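Local coordinates for protein pyridine synthase TbtD (Thermobispora bispora, PDB 5WA4) that probably catalyses the formal [4+2] aza-cycloaddition that forms the pyridine ring of the thiopeptide thiomuracin, and binds an N-terminal leader peptide fragment, at residues R9-V15 against I123-R129; M43-L47 against D142-T148. All blocks are in the same frame, centred on the assembly; numbering follows the deposited sequence.

Interaction 1: R9-V15 against I123-R129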
ATOM      1  N   ARG E   9      -9.042 -45.647  -9.204  1.00 77.68           N
ATOM      2  CA  ARG E   9      -8.952 -44.461  -8.346  1.00 87.39           C
ATOM      3  C   ARG E   9      -7.680 -44.440  -7.479  1.00 81.64           C
ATOM      4  O   ARG E   9      -6.910 -45.403  -7.448  1.00 79.63           O
ATOM      5  CB  ARG E   9     -10.202 -44.324  -7.462  1.00 88.29           C
ATOM      6  CG  ARG E   9     -10.584 -42.858  -7.264  1.00 96.34           C
ATOM      7  CD  ARG E   9     -11.936 -42.663  -6.616  1.00108.28           C
ATOM      8  NE  ARG E   9     -13.025 -43.292  -7.366  1.00116.05           N
ATOM      9  CZ  ARG E   9     -14.316 -43.023  -7.175  1.00115.25           C
ATOM     10  NH1 ARG E   9     -14.679 -42.128  -6.263  1.00117.26           N
ATOM     11  NH2 ARG E   9     -15.246 -43.645  -7.895  1.00107.21           N
ATOM     12  N   TRP E  10      -7.463 -43.314  -6.799  1.00 79.85           N
ATOM     13  CA  TRP E  10      -6.271 -43.096  -5.984  1.00 76.99           C
ATOM     14  C   TRP E  10      -6.516 -43.448  -4.531  1.00 82.22           C
ATOM     15  O   TRP E  10      -7.344 -42.817  -3.874  1.00 84.37           O
ATOM     16  CB  TRP E  10      -5.816 -41.643  -6.063  1.00 73.11           C
ATOM     17  CG  TRP E  10      -5.062 -41.314  -7.290  1.00 70.45           C
ATOM     18  CD1 TRP E  10      -5.477 -40.515  -8.312  1.00 69.54           C
ATOM     19  CD2 TRP E  10      -3.750 -41.760  -7.636  1.00 68.31           C
ATOM     20  NE1 TRP E  10      -4.503 -40.435  -9.273  1.00 70.45           N
ATOM     21  CE2 TRP E  10      -3.423 -41.194  -8.879  1.00 69.33           C
ATOM     22  CE3 TRP E  10      -2.804 -42.580  -7.006  1.00 64.32           C
ATOM     23  CZ2 TRP E  10      -2.208 -41.423  -9.519  1.00 71.40           C
ATOM     24  CZ3 TRP E  10      -1.598 -42.809  -7.634  1.00 65.13           C
ATOM     25  CH2 TRP E  10      -1.308 -42.237  -8.881  1.00 69.70           C
ATOM     26  N   TRP E  11      -5.788 -44.446  -4.036  1.00 73.81           N
ATOM     27  CA  TRP E  11      -5.908 -44.865  -2.649  1.00 71.81           C
ATOM     28  C   TRP E  11      -4.779 -44.287  -1.793  1.00 73.36           C
ATOM     29  O   TRP E  11      -3.656 -44.082  -2.272  1.00 71.03           O
ATOM     30  CB  TRP E  11      -5.917 -46.388  -2.555  1.00 74.18           C
ATOM     31  CG  TRP E  11      -7.033 -47.032  -3.319  1.00 84.34           C
ATOM     32  CD1 TRP E  11      -6.955 -47.644  -4.543  1.00 81.84           C
ATOM     33  CD2 TRP E  11      -8.409 -47.114  -2.918  1.00 91.04           C
ATOM     34  NE1 TRP E  11      -8.196 -48.109  -4.919  1.00 85.43           N
ATOM     35  CE2 TRP E  11      -9.103 -47.798  -3.937  1.00 88.79           C
ATOM     36  CE3 TRP E  11      -9.120 -46.675  -1.794  1.00 90.30           C
ATOM     37  CZ2 TRP E  11     -10.469 -48.055  -3.862  1.00 87.45           C
ATOM     38  CZ3 TRP E  11     -10.475 -46.929  -1.726  1.00 92.76           C
ATOM     39  CH2 TRP E  11     -11.136 -47.612  -2.753  1.00 91.36           C
ATOM     40  N   ARG E  12      -5.078 -44.041  -0.520  1.00 74.02           N
ATOM     41  CA  ARG E  12      -4.126 -43.393   0.374  1.00 72.32           C
ATOM     42  C   ARG E  12      -3.678 -44.276   1.533  1.00 73.81           C
ATOM     43  O   ARG E  12      -4.472 -45.008   2.123  1.00 73.95           O
ATOM     44  CB  ARG E  12      -4.722 -42.104   0.928  1.00 71.51           C
ATOM     45  CG  ARG E  12      -4.979 -41.055  -0.119  1.00 78.23           C
ATOM     46  CD  ARG E  12      -5.549 -39.803   0.508  1.00 83.18           C
ATOM     47  NE  ARG E  12      -6.926 -39.993   0.945  1.00 78.97           N
ATOM     48  CZ  ARG E  12      -7.595 -39.097   1.656  1.00 84.72           C
ATOM     49  NH1 ARG E  12      -7.003 -37.960   2.001  1.00 84.51           N
ATOM     50  NH2 ARG E  12      -8.849 -39.331   2.019  1.00 85.75           N
ATOM     51  N   PHE E  13      -2.394 -44.186   1.860  1.00 71.96           N
ATOM     52  CA  PHE E  13      -1.862 -44.866   3.029  1.00 70.46           C
ATOM     53  C   PHE E  13      -1.028 -43.909   3.867  1.00 67.67           C
ATOM     54  O   PHE E  13      -0.317 -43.059   3.326  1.00 66.22           O
ATOM     55  CB  PHE E  13      -1.032 -46.079   2.607  1.00 73.56           C
ATOM     56  CG  PHE E  13      -1.864 -47.263   2.191  1.00 79.30           C
ATOM     57  CD1 PHE E  13      -2.480 -48.060   3.141  1.00 79.38           C
ATOM     58  CD2 PHE E  13      -2.046 -47.567   0.851  1.00 76.76           C
ATOM     59  CE1 PHE E  13      -3.256 -49.145   2.763  1.00 79.33           C
ATOM     60  CE2 PHE E  13      -2.818 -48.653   0.470  1.00 76.10           C
ATOM     61  CZ  PHE E  13      -3.426 -49.438   1.426  1.00 80.47           C
ATOM     62  N   ARG E  14      -1.130 -44.044   5.189  1.00 66.69           N
ATOM     63  CA  ARG E  14      -0.314 -43.263   6.103  1.00 59.12           C
ATOM     64  C   ARG E  14       0.681 -44.147   6.886  1.00 70.09           C
ATOM     65  O   ARG E  14       0.268 -45.011   7.660  1.00 73.27           O
ATOM     66  CB  ARG E  14      -1.196 -42.494   7.084  1.00 55.86           C
ATOM     67  CG  ARG E  14      -0.395 -41.476   7.894  1.00 60.93           C
ATOM     68  CD  ARG E  14      -1.099 -40.924   9.119  1.00 52.12           C
ATOM     69  NE  ARG E  14      -0.130 -40.235   9.972  1.00 60.46           N
ATOM     70  CZ  ARG E  14       0.090 -38.921   9.970  1.00 60.08           C
ATOM     71  NH1 ARG E  14      -0.600 -38.129   9.156  1.00 68.24           N
ATOM     72  NH2 ARG E  14       0.997 -38.395  10.782  1.00 52.29           N
ATOM     73  N   VAL E  15       1.981 -43.916   6.691  1.00 59.04           N
ATOM     74  CA  VAL E  15       3.034 -44.604   7.444  1.00 63.01           C
ATOM     75  C   VAL E  15       3.787 -43.686   8.419  1.00 60.25           C
ATOM     76  O   VAL E  15       4.679 -42.951   7.996  1.00 60.52           O
ATOM     77  CB  VAL E  15       4.088 -45.206   6.494  1.00 64.94           C
ATOM     78  CG1 VAL E  15       5.075 -46.072   7.266  1.00 56.81           C
ATOM     79  CG2 VAL E  15       3.414 -45.971   5.373  1.00 66.65           C
ATOM     80  N   ILE E 123       0.665 -48.174  10.624  1.00 77.76           N
ATOM     81  CA  ILE E 123       0.211 -48.028   9.242  1.00 68.18           C
ATOM     82  C   ILE E 123      -1.291 -47.857   9.207  1.00 72.65           C
ATOM     83  O   ILE E 123      -2.025 -48.714   9.688  1.00 76.46           O
ATOM     84  CB  ILE E 123       0.583 -49.246   8.369  1.00 65.12           C
ATOM     85  CG1 ILE E 123       2.072 -49.223   8.030  1.00 70.63           C
ATOM     86  CG2 ILE E 123      -0.251 -49.265   7.101  1.00 70.50           C
ATOM     87  CD1 ILE E 123       2.541 -50.421   7.228  1.00 76.17           C
ATOM     88  N   HIS E 124      -1.755 -46.749   8.641  1.00 76.44           N
ATOM     89  CA  HIS E 124      -3.187 -46.510   8.532  1.00 70.76           C
ATOM     90  C   HIS E 124      -3.577 -46.398   7.062  1.00 77.01           C
ATOM     91  O   HIS E 124      -2.921 -45.700   6.282  1.00 76.45           O
ATOM     92  CB  HIS E 124      -3.587 -45.247   9.291  1.00 60.98           C
ATOM     93  CG  HIS E 124      -3.113 -45.217  10.706  1.00 71.74           C
ATOM     94  ND1 HIS E 124      -3.894 -45.643  11.763  1.00 79.22           N
ATOM     95  CD2 HIS E 124      -1.935 -44.819  11.244  1.00 73.65           C
ATOM     96  CE1 HIS E 124      -3.218 -45.503  12.890  1.00 80.63           C
ATOM     97  NE2 HIS E 124      -2.027 -45.005  12.604  1.00 80.20           N
ATOM     98  N   ALA E 125      -4.626 -47.119   6.685  1.00 77.16           N
ATOM     99  CA  ALA E 125      -5.204 -46.996   5.359  1.00 74.55           C
ATOM    100  C   ALA E 125      -6.194 -45.840   5.415  1.00 77.91           C
ATOM    101  O   ALA E 125      -7.058 -45.812   6.298  1.00 78.03           O
ATOM    102  CB  ALA E 125      -5.882 -48.292   4.936  1.00 70.46           C
ATOM    103  N   GLU E 126      -6.049 -44.876   4.502  1.00 78.46           N
ATOM    104  CA  GLU E 126      -6.775 -43.608   4.610  1.00 78.45           C
ATOM    105  C   GLU E 126      -7.887 -43.479   3.572  1.00 82.42           C
ATOM    106  O   GLU E 126      -8.643 -42.504   3.572  1.00 85.54           O
ATOM    107  CB  GLU E 126      -5.806 -42.409   4.507  1.00 75.80           C
ATOM    108  CG  GLU E 126      -5.001 -42.110   5.801  1.00 68.04           C
ATOM    109  CD  GLU E 126      -4.187 -40.819   5.736  1.00 62.06           C
ATOM    110  OE1 GLU E 126      -3.907 -40.328   4.625  1.00 77.14           O
ATOM    111  OE2 GLU E 126      -3.835 -40.279   6.801  1.00 59.54           O
ATOM    112  N   GLY E 127      -8.010 -44.472   2.703  1.00 82.83           N
ATOM    113  CA  GLY E 127      -9.079 -44.455   1.726  1.00 80.78           C
ATOM    114  C   GLY E 127      -8.688 -43.568   0.572  1.00 83.19           C
ATOM    115  O   GLY E 127      -7.539 -43.179   0.446  1.00 81.77           O
ATOM    116  N   GLU E 128      -9.661 -43.211  -0.250  1.00 91.24           N
ATOM    117  CA  GLU E 128      -9.387 -42.603  -1.540  1.00 93.37           C
ATOM    118  C   GLU E 128      -9.547 -41.085  -1.619  1.00101.37           C
ATOM    119  O   GLU E 128     -10.355 -40.496  -0.903  1.00100.95           O
ATOM    120  CB  GLU E 128     -10.304 -43.247  -2.561  1.00 97.46           C
ATOM    121  CG  GLU E 128     -11.743 -43.207  -2.110  1.00102.97           C
ATOM    122  CD  GLU E 128     -12.660 -43.925  -3.056  1.00105.39           C
ATOM    123  OE1 GLU E 128     -13.134 -43.288  -4.017  1.00103.00           O
ATOM    124  OE2 GLU E 128     -12.903 -45.128  -2.833  1.00104.76           O
ATOM    125  N   ARG E 129      -8.764 -40.466  -2.501  0.56127.55           N
ATOM    126  CA  ARG E 129      -8.922 -39.053  -2.822  0.56110.26           C
ATOM    127  C   ARG E 129     -10.352 -38.822  -3.286  0.56122.07           C
ATOM    128  O   ARG E 129     -10.882 -39.644  -4.031  0.56122.53           O
ATOM    129  CB  ARG E 129      -7.934 -38.627  -3.909  0.56102.75           C
ATOM    130  CG  ARG E 129      -6.476 -38.720  -3.502  0.56 94.53           C
ATOM    131  CD  ARG E 129      -5.641 -37.741  -4.298  0.56 87.96           C
ATOM    132  NE  ARG E 129      -6.093 -36.374  -4.072  0.56 89.26           N
ATOM    133  CZ  ARG E 129      -5.539 -35.304  -4.625  0.56 84.09           C
ATOM    134  NH1 ARG E 129      -4.498 -35.441  -5.436  0.56 78.73           N
ATOM    135  NH2 ARG E 129      -6.022 -34.098  -4.360  0.56 84.84           N
TER
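Strand 9-15 pairs with edge strand 123-128 in the antiparallel sheet of a ferredoxin-like βαββαβ fold, with W11 opposite E128 and F13 opposite A125. Beyond them, R14 and H124 form a regular hydrogen-bonded pair: R14 N to H124 O spans 2.7 Å, almost straight at 175°, and H124 N to R14 O spans 2.8 Å. The register slips farther along, where R12 alone faces both E126 and G127. This is a beta bulge, and G127 adopts a positive phi of 81° within it. E126 N donates to R12 O (2.9 Å), while G127 O takes two bonds from R12, from N at 2.8 Å and from NE at 3.3 Å, which arrive from opposite faces of the carbonyl plane. The second bond keeps G127 O near the guanidinium plane, at its edge.

At the end of the pairing, E128 splits its carboxylate between two partners. OE1 makes a salt bridge to R9 NH1 (3.0 Å), which also pairs with E131, and OE2 lies by the six-membered ring of W11. The CG of E128 sits between its backbone N and carbonyl carbon (chi1 52°), and the chain then extends alongside the indole. F13 CE1 packs on A125 CB at 3.5 Å.

W11, F13, I123 and A125 turn to helix 64-85, which backs this face, and W11 NE1 is bonded to T62 O. On the far side of strand 9-16, strand 55-62 continues the sheet, while W10 and R129 reach helix 135-159.

Interaction 2: M43-L47 against D142-T148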
ATOM      1  N   MET E  43       1.379 -47.842 -11.048  1.00 67.05           N
ATOM      2  CA  MET E  43       1.129 -46.438 -10.813  1.00 68.24           C
ATOM      3  C   MET E  43       1.135 -46.102  -9.322  1.00 71.80           C
ATOM      4  O   MET E  43       0.095 -46.117  -8.644  1.00 73.72           O
ATOM      5  CB  MET E  43      -0.199 -46.044 -11.446  1.00 69.91           C
ATOM      6  CG  MET E  43      -0.293 -44.578 -11.825  1.00 74.90           C
ATOM      7  SD  MET E  43       0.821 -44.155 -13.163  1.00 78.96           S
ATOM      8  CE  MET E  43       0.534 -42.390 -13.261  1.00 69.76           C
ATOM      9  N   ALA E  44       2.314 -45.789  -8.809  1.00 65.54           N
ATOM     10  CA  ALA E  44       2.431 -45.470  -7.401  1.00 66.50           C
ATOM     11  C   ALA E  44       3.443 -44.352  -7.145  1.00 65.26           C
ATOM     12  O   ALA E  44       4.326 -44.078  -7.976  1.00 63.44           O
ATOM     13  CB  ALA E  44       2.804 -46.709  -6.627  1.00 69.53           C
ATOM     14  N   TYR E  45       3.283 -43.696  -5.997  1.00 58.64           N
ATOM     15  CA  TYR E  45       4.250 -42.716  -5.525  1.00 59.29           C
ATOM     16  C   TYR E  45       4.037 -42.431  -4.044  1.00 56.31           C
ATOM     17  O   TYR E  45       2.986 -42.755  -3.470  1.00 60.01           O
ATOM     18  CB  TYR E  45       4.185 -41.418  -6.359  1.00 59.13           C
ATOM     19  CG  TYR E  45       3.019 -40.476  -6.088  1.00 59.64           C
ATOM     20  CD1 TYR E  45       1.788 -40.654  -6.714  1.00 59.79           C
ATOM     21  CD2 TYR E  45       3.168 -39.369  -5.256  1.00 57.18           C
ATOM     22  CE1 TYR E  45       0.722 -39.768  -6.493  1.00 58.69           C
ATOM     23  CE2 TYR E  45       2.106 -38.476  -5.032  1.00 55.74           C
ATOM     24  CZ  TYR E  45       0.885 -38.684  -5.655  1.00 54.42           C
ATOM     25  OH  TYR E  45      -0.164 -37.807  -5.443  1.00 52.51           O
ATOM     26  N   PHE E  46       5.056 -41.842  -3.423  1.00 49.53           N
ATOM     27  CA  PHE E  46       4.991 -41.510  -2.009  1.00 55.62           C
ATOM     28  C   PHE E  46       5.408 -40.062  -1.812  1.00 51.49           C
ATOM     29  O   PHE E  46       6.132 -39.498  -2.639  1.00 47.36           O
ATOM     30  CB  PHE E  46       5.871 -42.467  -1.162  1.00 53.52           C
ATOM     31  CG  PHE E  46       7.267 -42.664  -1.707  1.00 48.04           C
ATOM     32  CD1 PHE E  46       8.315 -41.887  -1.265  1.00 44.40           C
ATOM     33  CD2 PHE E  46       7.520 -43.619  -2.682  1.00 52.84           C
ATOM     34  CE1 PHE E  46       9.587 -42.061  -1.772  1.00 47.60           C
ATOM     35  CE2 PHE E  46       8.799 -43.796  -3.198  1.00 49.62           C
ATOM     36  CZ  PHE E  46       9.829 -43.016  -2.743  1.00 48.50           C
ATOM     37  N   LEU E  47       4.933 -39.471  -0.719  1.00 49.50           N
ATOM     38  CA  LEU E  47       5.364 -38.146  -0.294  1.00 50.72           C
ATOM     39  C   LEU E  47       5.681 -38.080   1.214  1.00 54.57           C
ATOM     40  O   LEU E  47       5.062 -38.798   2.031  1.00 49.67           O
ATOM     41  CB  LEU E  47       4.281 -37.116  -0.617  1.00 49.83           C
ATOM     42  CG  LEU E  47       3.850 -36.936  -2.072  1.00 49.19           C
ATOM     43  CD1 LEU E  47       2.550 -36.160  -2.126  1.00 41.24           C
ATOM     44  CD2 LEU E  47       4.939 -36.254  -2.888  1.00 47.73           C
ATOM     45  N   ASP E 142       1.301 -37.858 -11.980  1.00 60.00           N
ATOM     46  CA  ASP E 142       2.053 -38.514 -13.045  1.00 61.66           C
ATOM     47  C   ASP E 142       3.531 -38.246 -12.858  1.00 64.01           C
ATOM     48  O   ASP E 142       4.365 -39.161 -12.945  1.00 57.57           O
ATOM     49  CB  ASP E 142       1.622 -38.029 -14.435  1.00 67.41           C
ATOM     50  CG  ASP E 142       0.332 -38.689 -14.937  1.00 73.65           C
ATOM     51  OD1 ASP E 142      -0.346 -39.412 -14.162  1.00 71.72           O
ATOM     52  OD2 ASP E 142      -0.011 -38.442 -16.122  1.00 70.53           O
ATOM     53  N   PHE E 143       3.851 -36.981 -12.601  1.00 60.22           N
ATOM     54  CA  PHE E 143       5.243 -36.602 -12.405  1.00 60.52           C
ATOM     55  C   PHE E 143       5.893 -37.376 -11.250  1.00 58.68           C
ATOM     56  O   PHE E 143       7.027 -37.818 -11.366  1.00 58.90           O
ATOM     57  CB  PHE E 143       5.382 -35.097 -12.146  1.00 55.14           C
ATOM     58  CG  PHE E 143       6.736 -34.714 -11.632  1.00 57.97           C
ATOM     59  CD1 PHE E 143       7.803 -34.567 -12.510  1.00 57.38           C
ATOM     60  CD2 PHE E 143       6.959 -34.556 -10.256  1.00 57.43           C
ATOM     61  CE1 PHE E 143       9.074 -34.243 -12.044  1.00 57.79           C
ATOM     62  CE2 PHE E 143       8.217 -34.238  -9.773  1.00 54.34           C
ATOM     63  CZ  PHE E 143       9.288 -34.078 -10.674  1.00 57.29           C
ATOM     64  N   TYR E 144       5.184 -37.514 -10.139  1.00 53.34           N
ATOM     65  CA  TYR E 144       5.771 -38.129  -8.970  1.00 58.71           C
ATOM     66  C   TYR E 144       6.055 -39.589  -9.291  1.00 59.42           C
ATOM     67  O   TYR E 144       7.153 -40.095  -9.022  1.00 57.61           O
ATOM     68  CB  TYR E 144       4.862 -37.969  -7.732  1.00 54.40           C
ATOM     69  CG  TYR E 144       5.045 -36.637  -7.016  1.00 52.72           C
ATOM     70  CD1 TYR E 144       6.308 -36.139  -6.777  1.00 49.29           C
ATOM     71  CD2 TYR E 144       3.958 -35.873  -6.588  1.00 52.48           C
ATOM     72  CE1 TYR E 144       6.494 -34.933  -6.125  1.00 47.63           C
ATOM     73  CE2 TYR E 144       4.141 -34.658  -5.939  1.00 46.42           C
ATOM     74  CZ  TYR E 144       5.421 -34.194  -5.709  1.00 45.99           C
ATOM     75  OH  TYR E 144       5.665 -32.983  -5.070  1.00 46.67           O
ATOM     76  N   ALA E 145       5.075 -40.248  -9.900  1.00 58.76           N
ATOM     77  CA  ALA E 145       5.224 -41.637 -10.319  1.00 58.63           C
ATOM     78  C   ALA E 145       6.397 -41.817 -11.292  1.00 55.78           C
ATOM     79  O   ALA E 145       7.222 -42.709 -11.142  1.00 58.61           O
ATOM     80  CB  ALA E 145       3.932 -42.129 -10.953  1.00 55.60           C
ATOM     81  N   ASP E 146       6.474 -40.964 -12.297  1.00 64.69           N
ATOM     82  CA  ASP E 146       7.486 -41.150 -13.314  1.00 64.67           C
ATOM     83  C   ASP E 146       8.892 -40.931 -12.748  1.00 62.11           C
ATOM     84  O   ASP E 146       9.864 -41.460 -13.296  1.00 60.59           O
ATOM     85  CB  ASP E 146       7.221 -40.218 -14.502  1.00 62.72           C
ATOM     86  CG  ASP E 146       5.886 -40.495 -15.166  1.00 78.86           C
ATOM     87  OD1 ASP E 146       5.365 -41.626 -15.017  1.00 82.06           O
ATOM     88  OD2 ASP E 146       5.348 -39.584 -15.838  1.00 89.86           O
ATOM     89  N   THR E 147       8.996 -40.175 -11.653  1.00 56.06           N
ATOM     90  CA  THR E 147      10.299 -39.813 -11.086  1.00 55.90           C
ATOM     91  C   THR E 147      10.722 -40.655  -9.868  1.00 59.54           C
ATOM     92  O   THR E 147      11.809 -40.450  -9.309  1.00 58.98           O
ATOM     93  CB  THR E 147      10.354 -38.326 -10.674  1.00 54.27           C
ATOM     94  OG1 THR E 147       9.165 -37.974  -9.960  1.00 56.69           O
ATOM     95  CG2 THR E 147      10.484 -37.442 -11.890  1.00 59.72           C
ATOM     96  N   THR E 148       9.891 -41.611  -9.474  1.00 52.08           N
ATOM     97  CA  THR E 148      10.238 -42.478  -8.358  1.00 54.65           C
ATOM     98  C   THR E 148      11.586 -43.243  -8.472  1.00 65.05           C
ATOM     99  O   THR E 148      12.348 -43.305  -7.489  1.00 64.05           O
ATOM    100  CB  THR E 148       9.136 -43.465  -8.131  1.00 51.85           C
ATOM    101  OG1 THR E 148       8.006 -42.762  -7.608  1.00 63.46           O
ATOM    102  CG2 THR E 148       9.574 -44.507  -7.151  1.00 54.29           C
TER
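L47 and Y45 bring their side chains against Y144, on the helix that crosses strand 44-47 at 97°. L47 CD2 sits over one face of the Y144 ring, 3.6 Å from its centroid and 16° off the normal, a CH-pi contact. Y45 meets the same residue nearer its root, its CD2 packing on Y144 CB. The two tyrosine rings are close to parallel but slid apart, with centroids separated by 5.3 Å, so they barely overlap. With CG between the backbone N and the carbonyl carbon (chi1 76°), the Y45 ring runs alongside Y144 CB.

Next to this pair the backbone comes close. A145 CA makes a CA-H...O contact with A44 O (3.5 Å), and the small CB of A145 also meets M43 CE at 4.1 Å. F46 touches T148 CG2 with its ring.

T148 is positioned by its own helix: OG1 donates to Y144 O (3.1 Å), which also accepts from T147 N on the other face of its plane. R327 of helix 307-328 hydrogen-bonds T148 OG1 and Y144 O and makes a cation-pi contact with F46.

Y45 stacks on Y59 of the adjoining strand 55-62, and A44 and F46 pack on helix 22-35. Helix 135-159 also meets helices 244-265 and 307-328, through F143 on L253 and C320.

From the N terminus, the chain runs through strand 9-16, then strand 44-49, before returning as strand 123-128 and entering helix 135-159. Interaction 1 closes a loop of 107 intervening residues by adding the last strand to the sheet edge. Interaction 2 closes one of 94, bringing the following helix back to the opposite outermost strand, 44-49. Their segments alternate, so the two loops cross rather than nest. Strand 55-62 lies between the two N-terminal strands, yet W10 bridges them, its indole packing against M43 O and Y45 CE1. Interaction 1 thus completes one edge of the ferredoxin-like sheet, and interaction 2 packs helix 135-159 on the strand at the other.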